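Local coordinates for protein amine oxidase (Emericella nidulans, PDB 3PGB) that probably oxidises primary amines through a copper ion and a topaquinone cofactor carried by each subunit of its dimer, at residues A[179-184]-A[225-230]; A[204-209]-A[292-297]; A[308-313]-A[522-527]. All blocks are in the same frame, centred on the assembly; numbering follows the deposited sequence.

Contact 1. Residues A[179-184]-A[225-230]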
loop_
_atom_site.group_PDB
_atom_site.type_symbol
_atom_site.label_atom_id
_atom_site.label_comp_id
_atom_site.label_asym_id
_atom_site.label_seq_id
_atom_site.Cartn_x
_atom_site.Cartn_y
_atom_site.Cartn_z
ATOM N N ASN A 179 2.045 -11.683 -39.818
ATOM C CA ASN A 179 2.208 -12.728 -38.823
ATOM C C ASN A 179 3.676 -13.134 -38.840
ATOM O O ASN A 179 4.142 -13.786 -39.780
ATOM C CB ASN A 179 1.289 -13.913 -39.143
ATOM C CG ASN A 179 1.379 -15.035 -38.114
ATOM O OD1 ASN A 179 2.294 -15.080 -37.293
ATOM N ND2 ASN A 179 0.423 -15.948 -38.166
ATOM N N VAL A 180 4.404 -12.732 -37.803
ATOM C CA VAL A 180 5.861 -12.883 -37.770
ATOM C C VAL A 180 6.310 -14.277 -37.302
ATOM O O VAL A 180 7.497 -14.603 -37.385
ATOM C CB VAL A 180 6.514 -11.765 -36.892
ATOM C CG1 VAL A 180 6.600 -12.186 -35.420
ATOM C CG2 VAL A 180 7.883 -11.411 -37.422
ATOM N N GLU A 181 5.366 -15.090 -36.819
ATOM C CA GLU A 181 5.648 -16.473 -36.424
ATOM C C GLU A 181 4.666 -17.462 -37.057
ATOM O O GLU A 181 3.913 -18.129 -36.350
ATOM C CB GLU A 181 5.621 -16.607 -34.897
ATOM C CG GLU A 181 6.641 -15.715 -34.192
ATOM C CD GLU A 181 6.981 -16.188 -32.786
ATOM O OE1 GLU A 181 6.752 -15.413 -31.832
ATOM O OE2 GLU A 181 7.480 -17.329 -32.641
ATOM N N PRO A 182 4.683 -17.570 -38.397
ATOM C CA PRO A 182 3.743 -18.438 -39.099
ATOM C C PRO A 182 4.164 -19.900 -39.173
ATOM O O PRO A 182 3.348 -20.745 -39.544
ATOM C CB PRO A 182 3.730 -17.851 -40.507
ATOM C CG PRO A 182 5.104 -17.335 -40.693
ATOM C CD PRO A 182 5.596 -16.895 -39.336
ATOM N N ASP A 183 5.416 -20.197 -38.832
ATOM C CA ASP A 183 5.966 -21.544 -39.012
ATOM C C ASP A 183 6.391 -22.175 -37.687
ATOM O O ASP A 183 7.477 -22.734 -37.579
ATOM C CB ASP A 183 7.156 -21.486 -39.973
ATOM C CG ASP A 183 6.779 -20.932 -41.328
ATOM O OD1 ASP A 183 6.012 -21.596 -42.054
ATOM O OD2 ASP A 183 7.253 -19.826 -41.667
ATOM N N GLY A 184 5.517 -22.102 -36.693
ATOM C CA GLY A 184 5.817 -22.593 -35.347
ATOM C C GLY A 184 6.377 -24.002 -35.288
ATOM O O GLY A 184 7.297 -24.268 -34.521
ATOM N N ASP A 225 10.719 -12.877 -27.322
ATOM C CA ASP A 225 9.451 -12.271 -27.686
ATOM C C ASP A 225 9.579 -10.786 -27.331
ATOM O O ASP A 225 9.826 -10.447 -26.174
ATOM C CB ASP A 225 8.308 -12.922 -26.896
ATOM C CG ASP A 225 6.917 -12.409 -27.302
ATOM O OD1 ASP A 225 6.814 -11.470 -28.119
ATOM O OD2 ASP A 225 5.916 -12.956 -26.786
ATOM N N PRO A 226 9.446 -9.889 -28.325
ATOM C CA PRO A 226 9.227 -10.145 -29.745
ATOM C C PRO A 226 10.483 -10.658 -30.440
ATOM O O PRO A 226 11.569 -10.637 -29.858
ATOM C CB PRO A 226 8.845 -8.769 -30.285
ATOM C CG PRO A 226 9.517 -7.828 -29.400
ATOM C CD PRO A 226 9.536 -8.444 -28.045
ATOM N N LEU A 227 10.321 -11.131 -31.670
ATOM C CA LEU A 227 11.459 -11.474 -32.508
ATOM C C LEU A 227 12.108 -10.183 -33.005
ATOM O O LEU A 227 11.446 -9.144 -33.104
ATOM C CB LEU A 227 11.019 -12.336 -33.694
ATOM C CG LEU A 227 10.337 -13.670 -33.384
ATOM C CD1 LEU A 227 9.929 -14.366 -34.677
ATOM C CD2 LEU A 227 11.246 -14.553 -32.561
ATOM N N TRP A 228 13.406 -10.247 -33.292
ATOM C CA TRP A 228 14.141 -9.075 -33.774
ATOM C C TRP A 228 13.668 -8.717 -35.171
ATOM O O TRP A 228 13.556 -9.591 -36.033
ATOM C CB TRP A 228 15.648 -9.338 -33.787
ATOM C CG TRP A 228 16.320 -9.167 -32.450
ATOM C CD1 TRP A 228 15.721 -9.093 -31.230
ATOM C CD2 TRP A 228 17.728 -9.099 -32.209
ATOM N NE1 TRP A 228 16.665 -8.962 -30.248
ATOM C CE2 TRP A 228 17.907 -8.966 -30.820
ATOM C CE3 TRP A 228 18.857 -9.137 -33.035
ATOM C CZ2 TRP A 228 19.165 -8.860 -30.235
ATOM C CZ3 TRP A 228 20.104 -9.034 -32.454
ATOM C CH2 TRP A 228 20.248 -8.895 -31.065
ATOM N N GLN A 229 13.400 -7.430 -35.380
ATOM C CA GLN A 229 12.779 -6.941 -36.609
ATOM C C GLN A 229 13.539 -5.730 -37.155
ATOM O O GLN A 229 12.977 -4.658 -37.357
ATOM C CB GLN A 229 11.304 -6.598 -36.348
ATOM C CG GLN A 229 10.446 -7.805 -35.982
ATOM C CD GLN A 229 9.171 -7.429 -35.244
ATOM O OE1 GLN A 229 8.419 -6.561 -35.682
ATOM N NE2 GLN A 229 8.919 -8.094 -34.119
ATOM N N ASP A 230 14.832 -5.922 -37.388
ATOM C CA ASP A 230 15.673 -4.898 -38.004
ATOM C C ASP A 230 15.644 -5.028 -39.526
ATOM O O ASP A 230 16.037 -6.058 -40.067
ATOM C CB ASP A 230 17.116 -5.024 -37.503
ATOM C CG ASP A 230 17.254 -4.691 -36.024
ATOM O OD1 ASP A 230 16.905 -3.550 -35.635
ATOM O OD2 ASP A 230 17.719 -5.565 -35.251
#
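The carboxylate of Glu181 and the peptide carbonyl of Val180 are the flat groups here, and one methyl, CD1 of Leu227, meets both. It sits to one side of the carboxylate plane, above Glu181 CG at the root of the group, 3.9 Å from Glu181 CD, and well above the plane of the Val180 carbonyl, 3.6 Å from Val180 O. This is a loop-to-loop junction between the small N-terminal domains of a copper amine oxidase: 179-184 follows the last strand of the sheet 102-178, while 225-230 joins the first two strands of the antiparallel sheet 219-284. Glu181 leans across on its aliphatic part, its CG 3.6 Å from Leu227 CD1, with the chain extended beyond CG so that the carboxylate runs on past the leucine. Its OE2 has a long, weak ion pair with Arg236, which may offset the like charge of Asp225 nearby. Val180 passes the leucine in the opposite direction and touches it with CG1, 4.0 Å from Leu227 CD1; Ile234 lies against both residues. The leucine gets there with CG anti to its own carbonyl carbon (chi1 -59°).

Each loop also braces itself. An Asx turn folds 179-181, Asn179 OD1 accepting from Glu181 N at 3.1 Å. In the other loop a cis peptide precedes Pro226, and Trp228 has a cation-pi contact with Arg571 of the second subunit. The amide of Gln229 turns back on the chain, NE2 giving a bent bond of 2.9 Å to Leu227 O (145° at the hydrogen), the oxygen lying 21° out of the amide plane.

Contact 2. Residues A[204-209]-A[292-297]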
loop_
_atom_site.group_PDB
_atom_site.type_symbol
_atom_site.label_atom_id
_atom_site.label_comp_id
_atom_site.label_asym_id
_atom_site.label_seq_id
_atom_site.Cartn_x
_atom_site.Cartn_y
_atom_site.Cartn_z
ATOM N N LEU A 204 25.123 -33.374 -24.694
ATOM C CA LEU A 204 25.247 -34.561 -23.840
ATOM C C LEU A 204 26.387 -34.389 -22.844
ATOM O O LEU A 204 26.269 -34.773 -21.683
ATOM C CB LEU A 204 25.492 -35.822 -24.685
ATOM C CG LEU A 204 24.271 -36.672 -25.043
ATOM C CD1 LEU A 204 24.620 -37.677 -26.135
ATOM C CD2 LEU A 204 23.737 -37.381 -23.799
ATOM N N ASP A 205 27.494 -33.820 -23.311
ATOM C CA ASP A 205 28.673 -33.615 -22.470
ATOM C C ASP A 205 28.461 -32.489 -21.451
ATOM O O ASP A 205 29.036 -32.503 -20.361
ATOM C CB ASP A 205 29.886 -33.293 -23.342
ATOM C CG ASP A 205 31.191 -33.400 -22.583
ATOM O OD1 ASP A 205 31.457 -34.486 -22.030
ATOM O OD2 ASP A 205 31.950 -32.406 -22.545
ATOM N N LEU A 206 27.624 -31.525 -21.815
ATOM C CA LEU A 206 27.453 -30.315 -21.029
ATOM C C LEU A 206 26.446 -30.569 -19.915
ATOM O O LEU A 206 26.679 -30.185 -18.768
ATOM C CB LEU A 206 26.995 -29.169 -21.946
ATOM C CG LEU A 206 27.579 -27.757 -21.812
ATOM C CD1 LEU A 206 29.039 -27.752 -21.408
ATOM C CD2 LEU A 206 27.411 -27.029 -23.144
ATOM N N TRP A 207 25.338 -31.233 -20.253
ATOM C CA TRP A 207 24.215 -31.412 -19.328
ATOM C C TRP A 207 23.543 -32.800 -19.353
ATOM O O TRP A 207 22.426 -32.946 -18.849
ATOM C CB TRP A 207 23.134 -30.375 -19.634
ATOM C CG TRP A 207 23.624 -29.028 -20.049
ATOM C CD1 TRP A 207 24.353 -28.148 -19.302
ATOM C CD2 TRP A 207 23.387 -28.389 -21.303
ATOM N NE1 TRP A 207 24.595 -27.004 -20.019
ATOM C CE2 TRP A 207 24.013 -27.126 -21.253
ATOM C CE3 TRP A 207 22.714 -28.763 -22.469
ATOM C CZ2 TRP A 207 23.980 -26.231 -22.329
ATOM C CZ3 TRP A 207 22.680 -27.872 -23.538
ATOM C CH2 TRP A 207 23.311 -26.624 -23.458
ATOM N N ASN A 208 24.212 -33.810 -19.920
ATOM C CA ASN A 208 23.624 -35.155 -20.097
ATOM C C ASN A 208 22.243 -35.107 -20.754
ATOM O O ASN A 208 21.338 -35.828 -20.349
ATOM C CB ASN A 208 23.552 -35.919 -18.758
ATOM C CG ASN A 208 24.928 -36.264 -18.190
ATOM O OD1 ASN A 208 25.925 -36.304 -18.915
ATOM N ND2 ASN A 208 24.982 -36.526 -16.887
ATOM N N GLY A 209 22.085 -34.260 -21.771
ATOM C CA GLY A 209 20.787 -34.074 -22.418
ATOM C C GLY A 209 20.815 -33.860 -23.921
ATOM O O GLY A 209 21.864 -33.604 -24.506
ATOM N N LYS A 292 34.965 -26.731 -32.530
ATOM C CA LYS A 292 36.424 -26.765 -32.359
ATOM C C LYS A 292 36.831 -26.164 -31.015
ATOM O O LYS A 292 37.710 -26.690 -30.338
ATOM C CB LYS A 292 37.137 -26.026 -33.501
ATOM N N ALA A 293 36.181 -25.069 -30.632
ATOM C CA ALA A 293 36.464 -24.413 -29.362
ATOM C C ALA A 293 36.058 -25.284 -28.178
ATOM O O ALA A 293 36.830 -25.435 -27.232
ATOM C CB ALA A 293 35.765 -23.065 -29.291
ATOM N N TYR A 294 34.855 -25.859 -28.238
ATOM C CA TYR A 294 34.332 -26.685 -27.147
ATOM C C TYR A 294 35.301 -27.798 -26.761
ATOM O O TYR A 294 35.738 -27.882 -25.608
ATOM C CB TYR A 294 32.975 -27.297 -27.518
ATOM C CG TYR A 294 32.334 -28.041 -26.369
ATOM C CD1 TYR A 294 32.440 -29.420 -26.262
ATOM C CD2 TYR A 294 31.648 -27.354 -25.368
ATOM C CE1 TYR A 294 31.863 -30.104 -25.196
ATOM C CE2 TYR A 294 31.074 -28.020 -24.299
ATOM C CZ TYR A 294 31.182 -29.394 -24.220
ATOM O OH TYR A 294 30.619 -30.060 -23.162
ATOM N N TRP A 295 35.642 -28.634 -27.738
ATOM C CA TRP A 295 36.494 -29.806 -27.503
ATOM C C TRP A 295 38.003 -29.502 -27.410
ATOM O O TRP A 295 38.803 -30.424 -27.243
ATOM C CB TRP A 295 36.252 -30.872 -28.581
ATOM C CG TRP A 295 34.852 -31.410 -28.613
ATOM C CD1 TRP A 295 33.911 -31.184 -29.575
ATOM C CD2 TRP A 295 34.239 -32.268 -27.644
ATOM N NE1 TRP A 295 32.751 -31.850 -29.264
ATOM C CE2 TRP A 295 32.924 -32.521 -28.084
ATOM C CE3 TRP A 295 34.672 -32.845 -26.444
ATOM C CZ2 TRP A 295 32.038 -33.330 -27.370
ATOM C CZ3 TRP A 295 33.786 -33.651 -25.732
ATOM C CH2 TRP A 295 32.485 -33.884 -26.200
ATOM N N SER A 296 38.396 -28.232 -27.515
ATOM C CA SER A 296 39.786 -27.846 -27.255
ATOM C C SER A 296 40.133 -28.009 -25.775
ATOM O O SER A 296 39.261 -27.864 -24.914
ATOM C CB SER A 296 40.039 -26.391 -27.649
ATOM O OG SER A 296 39.926 -26.220 -29.046
ATOM N N PRO A 297 41.412 -28.306 -25.471
ATOM C CA PRO A 297 41.815 -28.322 -24.067
ATOM C C PRO A 297 41.711 -26.936 -23.448
ATOM O O PRO A 297 41.991 -25.946 -24.122
ATOM C CB PRO A 297 43.277 -28.796 -24.113
ATOM C CG PRO A 297 43.705 -28.653 -25.537
ATOM C CD PRO A 297 42.481 -28.782 -26.366
#
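Asp205 reaches from the end of helix 200-207 to Tyr294 and Trp295, at the end of helix 287-294. The two helices flank the five-stranded antiparallel sheet 219-284 in sequence, one before it and one after, so the contact brings together the helices that precede and follow this sheet, in the N-terminal part of the amine oxidase.

Starting at the backbone, Asp205 CB already has company on two sides: Tyr294 OH at 3.3 Å and, roughly at right angles to it, Trp295 CH2 at 3.9 Å. CG hangs anti to the aspartate's backbone N (chi1 -166°), which swings the carboxylate across to the second helix. CG keeps the same neighbours, with Trp295 approaching obliquely through CH2. At the tip, OD2 accepts the phenol proton in a hydrogen bond of 2.8 Å from Tyr294 OH, using its anti side, with the donor 17° out of the carboxylate plane. Carboxylate and phenol ring stand almost perpendicular, 86° apart. Lys301 forms a salt bridge with this same OD2, so one oxygen holds both a phenol and a charge; the lysine would tend to keep the acid ionised.

Beside it, Leu206 closes on the tyrosine's other edge, its CD1 lying in the ring plane at 3.5 Å from Tyr294 CE2. Ile202, one turn earlier on the helix, touches both aromatic residues. The tyrosine is thus gripped at its hydroxyl and along its rim, while within its own segment it presses on its neighbour: Tyr294 CD1 sits 3.6 Å above the plane of the Trp295 indole, over its centre.

Contact 3. Residues A[308-313]-A[522-527]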
loop_
_atom_site.group_PDB
_atom_site.type_symbol
_atom_site.label_atom_id
_atom_site.label_comp_id
_atom_site.label_asym_id
_atom_site.label_seq_id
_atom_site.Cartn_x
_atom_site.Cartn_y
_atom_site.Cartn_z
ATOM N N GLY A 308 14.566 -29.797 -8.985
ATOM C CA GLY A 308 14.592 -30.385 -7.652
ATOM C C GLY A 308 13.623 -29.647 -6.754
ATOM O O GLY A 308 13.019 -28.649 -7.169
ATOM N N ALA A 309 13.470 -30.130 -5.524
ATOM C CA ALA A 309 12.521 -29.548 -4.557
ATOM C C ALA A 309 12.599 -28.018 -4.476
ATOM O O ALA A 309 11.573 -27.347 -4.323
ATOM C CB ALA A 309 12.739 -30.157 -3.172
ATOM N N TRP A 310 13.819 -27.490 -4.582
ATOM C CA TRP A 310 14.079 -26.045 -4.570
ATOM C C TRP A 310 13.231 -25.258 -5.572
ATOM O O TRP A 310 12.884 -24.106 -5.310
ATOM C CB TRP A 310 15.566 -25.771 -4.839
ATOM C CG TRP A 310 16.020 -26.096 -6.247
ATOM C CD1 TRP A 310 16.473 -27.299 -6.709
ATOM C CD2 TRP A 310 16.066 -25.197 -7.366
ATOM N NE1 TRP A 310 16.804 -27.205 -8.046
ATOM C CE2 TRP A 310 16.562 -25.927 -8.471
ATOM C CE3 TRP A 310 15.745 -23.847 -7.538
ATOM C CZ2 TRP A 310 16.736 -25.352 -9.727
ATOM C CZ3 TRP A 310 15.921 -23.276 -8.791
ATOM C CH2 TRP A 310 16.412 -24.031 -9.868
ATOM N N ALA A 311 12.916 -25.876 -6.713
ATOM C CA ALA A 311 12.110 -25.238 -7.764
ATOM C C ALA A 311 10.625 -25.618 -7.732
ATOM O O ALA A 311 9.863 -25.206 -8.606
ATOM C CB ALA A 311 12.694 -25.564 -9.136
ATOM N N HIS A 312 10.216 -26.391 -6.730
ATOM C CA HIS A 312 8.839 -26.869 -6.637
ATOM C C HIS A 312 8.080 -26.146 -5.531
ATOM O O HIS A 312 8.676 -25.657 -4.582
ATOM C CB HIS A 312 8.824 -28.375 -6.397
ATOM C CG HIS A 312 9.421 -29.168 -7.515
ATOM N ND1 HIS A 312 9.712 -30.511 -7.403
ATOM C CD2 HIS A 312 9.787 -28.808 -8.768
ATOM C CE1 HIS A 312 10.221 -30.943 -8.541
ATOM N NE2 HIS A 312 10.277 -29.930 -9.386
ATOM N N THR A 313 6.756 -26.106 -5.652
ATOM C CA THR A 313 5.910 -25.277 -4.785
ATOM C C THR A 313 5.365 -26.001 -3.555
ATOM O O THR A 313 4.810 -25.360 -2.660
ATOM C CB THR A 313 4.728 -24.722 -5.579
ATOM O OG1 THR A 313 4.001 -25.809 -6.165
ATOM C CG2 THR A 313 5.225 -23.793 -6.676
ATOM N N GLN A 522 22.953 -13.858 -8.399
ATOM C CA GLN A 522 22.997 -15.304 -8.435
ATOM C C GLN A 522 22.177 -15.824 -7.250
ATOM O O GLN A 522 22.496 -15.533 -6.098
ATOM C CB GLN A 522 24.442 -15.798 -8.360
ATOM C CG GLN A 522 24.585 -17.296 -8.522
ATOM C CD GLN A 522 26.001 -17.725 -8.864
ATOM O OE1 GLN A 522 26.244 -18.920 -9.050
ATOM N N ILE A 523 21.120 -16.580 -7.533
ATOM C CA ILE A 523 20.221 -17.082 -6.484
ATOM C C ILE A 523 20.197 -18.610 -6.341
ATOM O O ILE A 523 19.543 -19.131 -5.432
ATOM C CB ILE A 523 18.779 -16.553 -6.685
ATOM C CG1 ILE A 523 18.196 -17.015 -8.025
ATOM C CG2 ILE A 523 18.765 -15.025 -6.595
ATOM C CD1 ILE A 523 16.728 -16.749 -8.152
ATOM N N HIS A 524 20.902 -19.319 -7.225
ATOM C CA HIS A 524 21.050 -20.781 -7.122
ATOM C C HIS A 524 22.309 -21.277 -7.845
ATOM O O HIS A 524 22.962 -20.514 -8.548
ATOM C CB HIS A 524 19.809 -21.500 -7.658
ATOM C CG HIS A 524 19.465 -22.740 -6.895
ATOM N ND1 HIS A 524 19.605 -24.005 -7.426
ATOM C CD2 HIS A 524 19.006 -22.909 -5.633
ATOM C CE1 HIS A 524 19.238 -24.899 -6.526
ATOM N NE2 HIS A 524 18.870 -24.261 -5.430
ATOM N N ASP A 525 22.631 -22.556 -7.672
ATOM C CA ASP A 525 23.901 -23.145 -8.141
ATOM C C ASP A 525 24.390 -22.573 -9.473
ATOM O O ASP A 525 25.562 -22.227 -9.607
ATOM C CB ASP A 525 23.805 -24.679 -8.239
ATOM C CG ASP A 525 23.355 -25.336 -6.928
ATOM O OD1 ASP A 525 23.638 -26.544 -6.733
ATOM O OD2 ASP A 525 22.709 -24.653 -6.096
ATOM N N SER A 526 23.492 -22.465 -10.446
ATOM C CA SER A 526 23.829 -21.877 -11.747
ATOM C C SER A 526 22.720 -20.953 -12.251
ATOM O O SER A 526 22.471 -20.857 -13.459
ATOM C CB SER A 526 24.117 -22.987 -12.761
ATOM O OG SER A 526 25.268 -23.716 -12.379
ATOM N N LEU A 527 22.080 -20.252 -11.314
ATOM C CA LEU A 527 20.863 -19.496 -11.600
ATOM C C LEU A 527 21.002 -18.020 -11.257
ATOM O O LEU A 527 21.460 -17.673 -10.171
ATOM C CB LEU A 527 19.682 -20.078 -10.817
ATOM C CG LEU A 527 18.292 -19.730 -11.359
ATOM C CD1 LEU A 527 18.104 -20.406 -12.697
ATOM C CD2 LEU A 527 17.198 -20.152 -10.400
#
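Trp310 and His524 bury the most surface and meet as an offset stack: the six-membered ring of the indole and the imidazole have centroids 3.8 Å apart and planes tilted by 18°. His524 CE1 lies over the indole, 3.3 Å from Trp310 CD2, so the imidazole is centred near Trp310 CD2, one end of the fusion bond, with CE1 over the five-membered ring. The methyl CB of Ala311 covers the opposite indole face. Trp310 leaves a short 3-10 turn with CG between its backbone N and carbonyl carbon (chi1 69°), and its NE1 is tied to Val306 O, which helps to hold the ring's rotation. Leu527 adds a third surface, its CD2 reaching Trp310 CZ3 at 3.7 Å. His524 and Leu527 pair across a short hairpin, where a classic beta bulge sets both Ile523 and His524 opposite Leu527. The stack thus joins the segment leading out of the N-terminal domains to a hairpin of the catalytic domain.

On the imidazole's far face Asp525 OD2 stands 3.4 Å above the plane. Its negative charge would be expected to make a protonated imidazole more comfortable, and a positive ring would also stack well on the electron-rich indole.

Overall arrangement
Contact 1 and contact 2 interleave along the chain, and contact 3 follows once both have closed. In space contacts 2 and 3 come nearest, with closest atoms about 8 Å apart and centres 24 Å apart; contact 1 lies 30 Å from contact 2 and 31 Å from contact 3, centre to centre. Contacts 1 and 2 belong to the N-terminal part, while contact 3 joins that part to the catalytic domain. Contacts 1 and 3 both touch the second subunit, whereas contact 2 has no neighbour from it. Contacts 1 and 2 lie away from the copper, which His532, His534 and His698 bind; in contact 3 the Leu527 side chain is about 13 Å from the ion, too far to touch it.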